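Local coordinates for protein alternansucrase (Leuconostoc mesenteroides, PDB 6HVG) that is a multidomain enzyme of glycoside hydrolase family 70, with a (beta/alpha)8-barrel domain and cell-wall-binding-type repeats towards both ends of its chain, at residues 659-664 against 752-757; 685-690 against 811-816; 827-832 against 1044-1049. All blocks are in the same frame, centred on the assembly; numbering follows the deposited sequence.

All three contacts lie within the glycoside hydrolase family 70 part of the chain, around the parallel barrel whose neighbouring strands include 1045-1047, 821-825, 745-747 and 678-679. Their centres are 15 to 16 Å apart. Contact 1 joins loops that follow barrel strands 657-658 and 745-747, contact 2 pairs helices 681-692 and 807-814, and contact 3 sets the chain after strand 821-825 against strand 1045-1047. The segments of contacts 1 and 2 alternate along the sequence, and contact 3 follows both. A probable hydrogen bond from His752 to Glu1047 joins contacts 1 and 3, and another between Tyr811 and Asp828 joins contacts 2 and 3, so contact 3 connects the loops of contact 1 with helix 807-814 of contact 2.

Contact 1 (659-664 against 752-757); sequences EDWNGK and HDYDAQ
Glu659, Trp661, Asp753 and Tyr754 form a loop-to-loop contact at the mouth of the (beta/alpha)8 barrel, where the chain leaves strands 657-658 and 745-747. No direct hydrogen bond crosses it. Glu659 reaches over with CG anti to its backbone N (chi1 -166°) and an extended chain, and its OE2 ends 3.4 Å from Asp753 OD2. These two acceptor atoms face one another from oppositely directed side chains, their carboxylate planes 50° apart. A water is modelled between them, 2.8 Å from Glu659 OE2, but it lies too close to Asp753 OD2 for that bond to be trusted. The orientation of the Glu659 carboxylate is set from its own side of the contact: Trp661 NE1 donates to OE2 over 2.8 Å, on its anti side but 29° out of the carboxylate plane, while OE1 accepts from the backbone of Ala622. The indole N-H thus helps to fix the rotation of the carboxylate, while the ring edge turns to the other loop. Asp753 OD2 lies at that edge, near the ring plane, 4.3 Å from Trp661 CZ2. Farther along, Asn662 OD1 takes the N-H of Lys664 on a lone pair, a capping bond at the start of helix 665-671. The apolar part of the contact is a single touch of two aromatic side chains, Trp661 CH2 lying 4.0 Å from Tyr754 CD1.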
loop_
_atom_site.group_PDB
_atom_site.type_symbol
_atom_site.label_atom_id
_atom_site.label_comp_id
_atom_site.label_asym_id
_atom_site.label_seq_id
_atom_site.Cartn_x
_atom_site.Cartn_y
_atom_site.Cartn_z
ATOM N N GLU A 659 -15.242 1.895 -11.542
ATOM C CA GLU A 659 -14.422 1.243 -10.511
ATOM C C GLU A 659 -14.814 1.882 -9.179
ATOM O O GLU A 659 -14.228 2.887 -8.787
ATOM C CB GLU A 659 -12.939 1.458 -10.767
ATOM C CG GLU A 659 -12.006 0.563 -9.952
ATOM C CD GLU A 659 -10.628 1.183 -9.635
ATOM O OE1 GLU A 659 -10.254 2.236 -10.183
ATOM O OE2 GLU A 659 -9.890 0.613 -8.805
ATOM N N ASP A 660 -15.839 1.311 -8.522
ATOM C CA ASP A 660 -16.426 1.869 -7.309
ATOM C C ASP A 660 -16.442 0.839 -6.173
ATOM O O ASP A 660 -17.404 0.115 -6.007
ATOM C CB ASP A 660 -17.829 2.392 -7.599
ATOM C CG ASP A 660 -18.819 1.288 -7.987
ATOM O OD1 ASP A 660 -18.398 0.276 -8.623
ATOM O OD2 ASP A 660 -20.031 1.450 -7.664
ATOM N N TRP A 661 -15.367 0.802 -5.386
ATOM C CA TRP A 661 -15.140 -0.288 -4.452
ATOM C C TRP A 661 -15.984 -0.223 -3.174
ATOM O O TRP A 661 -16.275 -1.264 -2.601
ATOM C CB TRP A 661 -13.669 -0.372 -4.076
ATOM C CG TRP A 661 -12.758 -0.780 -5.152
ATOM C CD1 TRP A 661 -11.902 0.014 -5.837
ATOM C CD2 TRP A 661 -12.587 -2.099 -5.680
ATOM N NE1 TRP A 661 -11.192 -0.725 -6.769
ATOM C CE2 TRP A 661 -11.597 -2.027 -6.688
ATOM C CE3 TRP A 661 -13.172 -3.335 -5.402
ATOM C CZ2 TRP A 661 -11.190 -3.138 -7.415
ATOM C CZ3 TRP A 661 -12.749 -4.435 -6.119
ATOM C CH2 TRP A 661 -11.775 -4.329 -7.111
ATOM N N ASN A 662 -16.397 0.969 -2.736
ATOM C CA ASN A 662 -17.127 1.080 -1.469
ATOM C C ASN A 662 -18.434 0.313 -1.519
ATOM O O ASN A 662 -19.158 0.382 -2.495
ATOM C CB ASN A 662 -17.425 2.533 -1.097
ATOM C CG ASN A 662 -17.910 2.677 0.341
ATOM O OD1 ASN A 662 -19.048 2.348 0.668
ATOM N ND2 ASN A 662 -17.053 3.182 1.198
ATOM N N GLY A 663 -18.723 -0.406 -0.443
ATOM C CA GLY A 663 -19.889 -1.258 -0.355
ATOM C C GLY A 663 -21.200 -0.505 -0.407
ATOM O O GLY A 663 -22.230 -1.134 -0.620
ATOM N N LYS A 664 -21.178 0.817 -0.211
ATOM C CA LYS A 664 -22.379 1.633 -0.317
ATOM C C LYS A 664 -22.491 2.418 -1.652
ATOM O O LYS A 664 -23.450 3.174 -1.838
ATOM C CB LYS A 664 -22.447 2.610 0.850
ATOM C CG LYS A 664 -22.942 2.026 2.161
ATOM C CD LYS A 664 -22.881 3.051 3.306
ATOM C CE LYS A 664 -23.662 4.333 2.970
ATOM N NZ LYS A 664 -23.798 5.339 4.068
ATOM N N HIS A 752 -7.641 -6.692 -14.047
ATOM C CA HIS A 752 -6.253 -6.278 -14.255
ATOM C C HIS A 752 -5.652 -5.855 -12.910
ATOM O O HIS A 752 -4.447 -5.963 -12.702
ATOM C CB HIS A 752 -6.167 -5.128 -15.280
ATOM C CG HIS A 752 -6.586 -3.781 -14.736
ATOM N ND1 HIS A 752 -7.893 -3.343 -14.744
ATOM C CD2 HIS A 752 -5.867 -2.783 -14.164
ATOM C CE1 HIS A 752 -7.962 -2.137 -14.203
ATOM N NE2 HIS A 752 -6.744 -1.773 -13.843
ATOM N N ASP A 753 -6.531 -5.390 -12.014
ATOM C CA ASP A 753 -6.164 -4.930 -10.691
ATOM C C ASP A 753 -6.841 -5.735 -9.577
ATOM O O ASP A 753 -6.924 -5.269 -8.441
ATOM C CB ASP A 753 -6.513 -3.441 -10.535
ATOM C CG ASP A 753 -8.018 -3.152 -10.671
ATOM O OD1 ASP A 753 -8.807 -4.070 -10.999
ATOM O OD2 ASP A 753 -8.420 -1.992 -10.439
ATOM N N TYR A 754 -7.311 -6.937 -9.878
ATOM C CA TYR A 754 -7.874 -7.780 -8.836
ATOM C C TYR A 754 -7.427 -9.214 -9.041
ATOM O O TYR A 754 -7.634 -9.760 -10.100
ATOM C CB TYR A 754 -9.395 -7.655 -8.776
ATOM C CG TYR A 754 -10.007 -8.439 -7.640
ATOM C CD1 TYR A 754 -10.158 -7.892 -6.379
ATOM C CD2 TYR A 754 -10.410 -9.740 -7.827
ATOM C CE1 TYR A 754 -10.708 -8.621 -5.337
ATOM C CE2 TYR A 754 -10.958 -10.481 -6.798
ATOM C CZ TYR A 754 -11.105 -9.923 -5.555
ATOM O OH TYR A 754 -11.653 -10.710 -4.571
ATOM N N ASP A 755 -6.813 -9.786 -7.999
ATOM C CA ASP A 755 -6.188 -11.115 -8.024
ATOM C C ASP A 755 -5.151 -11.295 -9.130
ATOM O O ASP A 755 -4.990 -12.396 -9.664
ATOM C CB ASP A 755 -7.245 -12.218 -8.103
ATOM C CG ASP A 755 -8.045 -12.359 -6.819
ATOM O OD1 ASP A 755 -7.773 -11.601 -5.871
ATOM O OD2 ASP A 755 -8.945 -13.230 -6.758
ATOM N N ALA A 756 -4.424 -10.229 -9.442
ATOM C CA ALA A 756 -3.357 -10.311 -10.430
ATOM C C ALA A 756 -2.061 -9.741 -9.864
ATOM O O ALA A 756 -1.086 -10.456 -9.696
ATOM C CB ALA A 756 -3.769 -9.575 -11.709
ATOM N N GLN A 757 -2.086 -8.449 -9.564
ATOM C CA GLN A 757 -0.922 -7.703 -9.098
ATOM C C GLN A 757 -0.248 -8.322 -7.874
ATOM O O GLN A 757 0.977 -8.359 -7.797
ATOM C CB GLN A 757 -1.287 -6.245 -8.769
ATOM C CG GLN A 757 -2.739 -5.839 -9.029
ATOM C CD GLN A 757 -3.415 -5.238 -7.844
ATOM O OE1 GLN A 757 -4.628 -5.099 -7.833
ATOM N NE2 GLN A 757 -2.647 -4.924 -6.820
HETATM O O HOH W 1 -7.271 -0.092 -9.503
#

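Contact 2 (685-690 against 811-816); sequences SQFGNS and YAMLLT
Phe687 carries this buried contact alone from its side, wedging its ring against Met813 and Leu814. The two helices are well separated at the backbone, with 9.4 Å between Phe687 CA and Met813 CA, and the phenyl group spans the gap. Its CB leaves helix 681-692 pointing at the other segment, and chi1 of -72° sets CG beside the backbone N and anti to the carbonyl carbon, which sends the ring across. The contacts then fall on the far half of the ring. At one corner CE1 meets Met813 CB at 4.0 Å, with that methylene at the ring edge and near its plane, and the same CE1 lies 4.2 Å from Met813 SD. At the tip, CZ approaches the backbone Leu814 N at 4.1 Å. On the other corner CE2 comes within 4.2 Å of Leu814 CD1. The Phe687 and Met813 side chains run past one another in opposite directions, and the sulfur lies just beyond the CE1 corner, near the ring plane, so the pair meets in van der Waals packing at the ring edge. Within the segments, Gln686 NE2 donates to Ser690 OG, which also bonds to the loop at Ser699 and Asn700, and Thr816 OG1 donates to Ala812 O. Beyond the contact, Met813 also touches Val914 of strand 910-915, and Leu814 rests on Pro822 of barrel strand 821-825. Phe687 thus bridges helices 681-692 and 807-814, the latter also meeting the adjoining antiparallel sheet and helix 844-857.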
loop_
_atom_site.group_PDB
_atom_site.type_symbol
_atom_site.label_atom_id
_atom_site.label_comp_id
_atom_site.label_asym_id
_atom_site.label_seq_id
_atom_site.Cartn_x
_atom_site.Cartn_y
_atom_site.Cartn_z
ATOM N N SER A 685 -16.666 -11.015 -4.298
ATOM C CA SER A 685 -16.234 -11.375 -2.947
ATOM C C SER A 685 -16.595 -12.814 -2.590
ATOM O O SER A 685 -15.762 -13.556 -2.079
ATOM C CB SER A 685 -16.875 -10.421 -1.953
ATOM O OG SER A 685 -16.574 -10.770 -0.644
ATOM N N GLN A 686 -17.830 -13.212 -2.888
ATOM C CA GLN A 686 -18.286 -14.555 -2.583
ATOM C C GLN A 686 -17.539 -15.609 -3.421
ATOM O O GLN A 686 -17.366 -16.735 -2.969
ATOM C CB GLN A 686 -19.790 -14.665 -2.815
ATOM C CG GLN A 686 -20.468 -15.813 -2.088
ATOM C CD GLN A 686 -20.318 -15.685 -0.604
ATOM O OE1 GLN A 686 -20.809 -14.741 -0.012
ATOM N NE2 GLN A 686 -19.604 -16.616 0.004
ATOM N N PHE A 687 -17.114 -15.267 -4.637
ATOM C CA PHE A 687 -16.278 -16.178 -5.405
ATOM C C PHE A 687 -14.971 -16.403 -4.670
ATOM O O PHE A 687 -14.458 -17.516 -4.631
ATOM C CB PHE A 687 -15.951 -15.629 -6.801
ATOM C CG PHE A 687 -17.105 -15.640 -7.769
ATOM C CD1 PHE A 687 -17.914 -16.743 -7.899
ATOM C CD2 PHE A 687 -17.346 -14.541 -8.586
ATOM C CE1 PHE A 687 -18.947 -16.744 -8.811
ATOM C CE2 PHE A 687 -18.382 -14.537 -9.491
ATOM C CZ PHE A 687 -19.176 -15.644 -9.615
ATOM N N GLY A 688 -14.430 -15.329 -4.100
ATOM C CA GLY A 688 -13.210 -15.402 -3.302
ATOM C C GLY A 688 -13.323 -16.413 -2.170
ATOM O O GLY A 688 -12.469 -17.267 -2.031
ATOM N N ASN A 689 -14.392 -16.321 -1.382
ATOM C CA ASN A 689 -14.557 -17.127 -0.191
ATOM C C ASN A 689 -15.005 -18.556 -0.468
ATOM O O ASN A 689 -14.590 -19.474 0.238
ATOM C CB ASN A 689 -15.572 -16.468 0.748
ATOM C CG ASN A 689 -15.122 -15.103 1.233
ATOM O OD1 ASN A 689 -13.923 -14.833 1.337
ATOM N ND2 ASN A 689 -16.074 -14.237 1.526
ATOM N N SER A 690 -15.853 -18.744 -1.471
ATOM C CA SER A 690 -16.419 -20.066 -1.763
ATOM C C SER A 690 -15.719 -20.894 -2.834
ATOM O O SER A 690 -15.870 -22.102 -2.844
ATOM C CB SER A 690 -17.883 -19.923 -2.149
ATOM O OG SER A 690 -18.617 -19.395 -1.065
ATOM N N TYR A 811 -16.470 -18.775 -13.622
ATOM C CA TYR A 811 -17.005 -18.268 -14.889
ATOM C C TYR A 811 -18.334 -18.932 -15.282
ATOM O O TYR A 811 -19.216 -18.280 -15.822
ATOM C CB TYR A 811 -15.969 -18.356 -16.018
ATOM C CG TYR A 811 -15.054 -17.143 -16.050
ATOM C CD1 TYR A 811 -15.403 -16.013 -16.753
ATOM C CD2 TYR A 811 -13.861 -17.123 -15.353
ATOM C CE1 TYR A 811 -14.578 -14.895 -16.775
ATOM C CE2 TYR A 811 -13.030 -16.018 -15.368
ATOM C CZ TYR A 811 -13.393 -14.906 -16.078
ATOM O OH TYR A 811 -12.584 -13.793 -16.091
ATOM N N ALA A 812 -18.506 -20.206 -14.972
ATOM C CA ALA A 812 -19.776 -20.874 -15.243
ATOM C C ALA A 812 -20.912 -20.132 -14.563
ATOM O O ALA A 812 -21.977 -19.930 -15.157
ATOM C CB ALA A 812 -19.748 -22.327 -14.784
ATOM N N MET A 813 -20.691 -19.719 -13.322
ATOM C CA MET A 813 -21.690 -18.942 -12.589
ATOM C C MET A 813 -21.791 -17.509 -13.106
ATOM O O MET A 813 -22.890 -17.010 -13.353
ATOM C CB MET A 813 -21.371 -18.941 -11.100
ATOM C CG MET A 813 -21.453 -20.330 -10.473
ATOM S SD MET A 813 -21.078 -20.358 -8.714
ATOM C CE MET A 813 -22.326 -19.226 -8.076
ATOM N N LEU A 814 -20.646 -16.857 -13.288
ATOM C CA LEU A 814 -20.625 -15.482 -13.772
ATOM C C LEU A 814 -21.420 -15.332 -15.051
ATOM O O LEU A 814 -22.179 -14.374 -15.211
ATOM C CB LEU A 814 -19.194 -15.013 -14.039
ATOM C CG LEU A 814 -19.068 -13.539 -14.392
ATOM C CD1 LEU A 814 -19.288 -12.682 -13.155
ATOM C CD2 LEU A 814 -17.705 -13.250 -15.000
ATOM N N LEU A 815 -21.241 -16.293 -15.948
ATOM C CA LEU A 815 -21.766 -16.204 -17.311
ATOM C C LEU A 815 -23.199 -16.688 -17.481
ATOM O O LEU A 815 -23.767 -16.509 -18.548
ATOM C CB LEU A 815 -20.852 -16.966 -18.273
ATOM C CG LEU A 815 -19.427 -16.404 -18.386
ATOM C CD1 LEU A 815 -18.551 -17.334 -19.192
ATOM C CD2 LEU A 815 -19.391 -15.010 -18.991
ATOM N N THR A 816 -23.782 -17.289 -16.441
ATOM C CA THR A 816 -25.199 -17.705 -16.447
ATOM C C THR A 816 -26.097 -16.870 -15.521
ATOM O O THR A 816 -27.311 -17.030 -15.534
ATOM C CB THR A 816 -25.345 -19.190 -16.044
ATOM O OG1 THR A 816 -24.733 -19.431 -14.762
ATOM C CG2 THR A 816 -24.694 -20.073 -17.073
#

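Contact 3 (827-832 against 1044-1049); sequences GDMYLE and VIYEGF
Beside the meeting of Tyr830 with Tyr1046, Glu832 OE2 is gripped twice, by a salt bridge to Arg750 NH1 and a hydrogen bond with Tyr825 OH; the same guanidinium group also pairs with Asp828, bridging the two acids. The segment follows barrel strand 821-825, whose parallel neighbour is strand 1045-1047: Ile1045 shares backbone hydrogen bonds with Pro822 and Val824. From that strand Tyr1046 extends its side chain with CG anti to the backbone N (chi1 179°), carrying the phenol outward to segment 827-832. Its hydroxyl meets the edge of the Tyr830 ring, near the ring plane, with Tyr1046 OH 3.9 Å from Tyr830 CD1 and 4.0 Å from Tyr830 CE1. The two side chains cross at about a right angle. Met829 comes in at the edge of the Tyr1046 ring, also near its plane, its CG 4.3 Å from Tyr1046 CE1, and packs further against Val824 and helix 844-857. No hydrogen bond joins the two segments here. The chemistry is therefore van der Waals contact of a methionine methylene and a phenol oxygen with ring edges; salt bridges hold 827-832 and backbone bonds hold strand 1045-1047, while polar links between the two chain regions use residues just beyond the segments.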
loop_
_atom_site.group_PDB
_atom_site.type_symbol
_atom_site.label_atom_id
_atom_site.label_comp_id
_atom_site.label_asym_id
_atom_site.label_seq_id
_atom_site.Cartn_x
_atom_site.Cartn_y
_atom_site.Cartn_z
ATOM N N GLY A 827 -6.540 -12.011 -18.766
ATOM C CA GLY A 827 -5.583 -12.889 -18.092
ATOM C C GLY A 827 -6.096 -14.230 -17.625
ATOM O O GLY A 827 -5.314 -15.058 -17.188
ATOM N N ASP A 828 -7.404 -14.428 -17.692
ATOM C CA ASP A 828 -8.005 -15.743 -17.533
ATOM C C ASP A 828 -8.137 -16.456 -18.877
ATOM O O ASP A 828 -8.393 -17.658 -18.912
ATOM C CB ASP A 828 -9.395 -15.624 -16.890
ATOM C CG ASP A 828 -9.333 -15.097 -15.465
ATOM O OD1 ASP A 828 -8.319 -15.397 -14.791
ATOM O OD2 ASP A 828 -10.287 -14.383 -15.046
ATOM N N MET A 829 -7.982 -15.712 -19.972
ATOM C CA MET A 829 -8.078 -16.252 -21.328
ATOM C C MET A 829 -6.699 -16.457 -21.965
ATOM O O MET A 829 -6.472 -17.450 -22.655
ATOM C CB MET A 829 -8.905 -15.315 -22.205
ATOM C CG MET A 829 -10.347 -15.147 -21.750
ATOM S SD MET A 829 -11.303 -16.650 -22.000
ATOM C CE MET A 829 -11.584 -16.545 -23.768
ATOM N N TYR A 830 -5.796 -15.507 -21.748
ATOM C CA TYR A 830 -4.433 -15.583 -22.238
ATOM C C TYR A 830 -3.497 -15.338 -21.069
ATOM O O TYR A 830 -3.930 -14.870 -20.012
ATOM C CB TYR A 830 -4.226 -14.582 -23.376
ATOM C CG TYR A 830 -5.145 -14.889 -24.532
ATOM C CD1 TYR A 830 -6.422 -14.329 -24.598
ATOM C CD2 TYR A 830 -4.772 -15.798 -25.533
ATOM C CE1 TYR A 830 -7.283 -14.633 -25.641
ATOM C CE2 TYR A 830 -5.637 -16.121 -26.577
ATOM C CZ TYR A 830 -6.884 -15.533 -26.628
ATOM O OH TYR A 830 -7.750 -15.828 -27.646
ATOM N N LEU A 831 -2.221 -15.683 -21.226
ATOM C CA LEU A 831 -1.271 -15.530 -20.134
ATOM C C LEU A 831 -0.942 -14.062 -19.898
ATOM O O LEU A 831 -0.747 -13.296 -20.855
ATOM C CB LEU A 831 0.004 -16.306 -20.427
ATOM C CG LEU A 831 -0.130 -17.833 -20.455
ATOM C CD1 LEU A 831 1.208 -18.451 -20.832
ATOM C CD2 LEU A 831 -0.638 -18.403 -19.129
ATOM N N GLU A 832 -0.854 -13.689 -18.621
ATOM C CA GLU A 832 -0.764 -12.278 -18.210
ATOM C C GLU A 832 0.529 -11.563 -18.536
ATOM O O GLU A 832 0.547 -10.336 -18.539
ATOM C CB GLU A 832 -1.036 -12.141 -16.718
ATOM C CG GLU A 832 -2.519 -12.058 -16.408
ATOM C CD GLU A 832 -2.854 -12.510 -15.011
ATOM O OE1 GLU A 832 -2.591 -13.669 -14.670
ATOM O OE2 GLU A 832 -3.389 -11.706 -14.247
ATOM N N VAL A 1044 -21.704 -8.456 -22.901
ATOM C CA VAL A 1044 -20.524 -8.979 -22.215
ATOM C C VAL A 1044 -19.369 -8.018 -22.470
ATOM O O VAL A 1044 -19.081 -7.678 -23.630
ATOM C CB VAL A 1044 -20.128 -10.357 -22.743
ATOM C CG1 VAL A 1044 -18.885 -10.844 -22.021
ATOM C CG2 VAL A 1044 -21.267 -11.339 -22.579
ATOM N N ILE A 1045 -18.705 -7.594 -21.401
ATOM C CA ILE A 1045 -17.523 -6.745 -21.525
ATOM C C ILE A 1045 -16.286 -7.611 -21.460
ATOM O O ILE A 1045 -16.229 -8.542 -20.671
ATOM C CB ILE A 1045 -17.437 -5.718 -20.390
ATOM C CG1 ILE A 1045 -18.703 -4.870 -20.336
ATOM C CG2 ILE A 1045 -16.244 -4.803 -20.591
ATOM C CD1 ILE A 1045 -18.830 -4.061 -19.079
ATOM N N TYR A 1046 -15.309 -7.309 -22.287
ATOM C CA TYR A 1046 -14.045 -8.000 -22.232
ATOM C C TYR A 1046 -13.014 -6.990 -21.812
ATOM O O TYR A 1046 -12.788 -5.995 -22.508
ATOM C CB TYR A 1046 -13.698 -8.571 -23.591
ATOM C CG TYR A 1046 -12.384 -9.293 -23.692
ATOM C CD1 TYR A 1046 -12.184 -10.499 -23.050
ATOM C CD2 TYR A 1046 -11.355 -8.790 -24.462
ATOM C CE1 TYR A 1046 -10.986 -11.182 -23.157
ATOM C CE2 TYR A 1046 -10.157 -9.471 -24.585
ATOM C CZ TYR A 1046 -9.976 -10.664 -23.925
ATOM O OH TYR A 1046 -8.782 -11.327 -24.053
ATOM N N GLU A 1047 -12.417 -7.233 -20.651
ATOM C CA GLU A 1047 -11.329 -6.404 -20.177
ATOM C C GLU A 1047 -10.089 -6.987 -20.785
ATOM O O GLU A 1047 -9.588 -8.014 -20.311
ATOM C CB GLU A 1047 -11.284 -6.508 -18.680
ATOM C CG GLU A 1047 -10.262 -5.594 -18.045
ATOM C CD GLU A 1047 -10.073 -5.924 -16.580
ATOM O OE1 GLU A 1047 -10.288 -7.092 -16.220
ATOM O OE2 GLU A 1047 -9.739 -5.025 -15.794
ATOM N N GLY A 1048 -9.594 -6.353 -21.844
ATOM C CA GLY A 1048 -8.633 -7.004 -22.752
ATOM C C GLY A 1048 -7.182 -6.536 -22.656
ATOM O O GLY A 1048 -6.628 -6.095 -23.638
ATOM N N PHE A 1049 -6.604 -6.580 -21.468
ATOM C CA PHE A 1049 -5.233 -6.242 -21.277
ATOM C C PHE A 1049 -4.880 -6.732 -19.919
ATOM O O PHE A 1049 -5.738 -7.021 -19.105
ATOM C CB PHE A 1049 -5.014 -4.729 -21.358
ATOM C CG PHE A 1049 -5.581 -3.971 -20.206
ATOM C CD1 PHE A 1049 -6.931 -3.656 -20.156
ATOM C CD2 PHE A 1049 -4.748 -3.546 -19.165
ATOM C CE1 PHE A 1049 -7.458 -2.965 -19.087
ATOM C CE2 PHE A 1049 -5.265 -2.832 -18.128
ATOM C CZ PHE A 1049 -6.622 -2.541 -18.073
#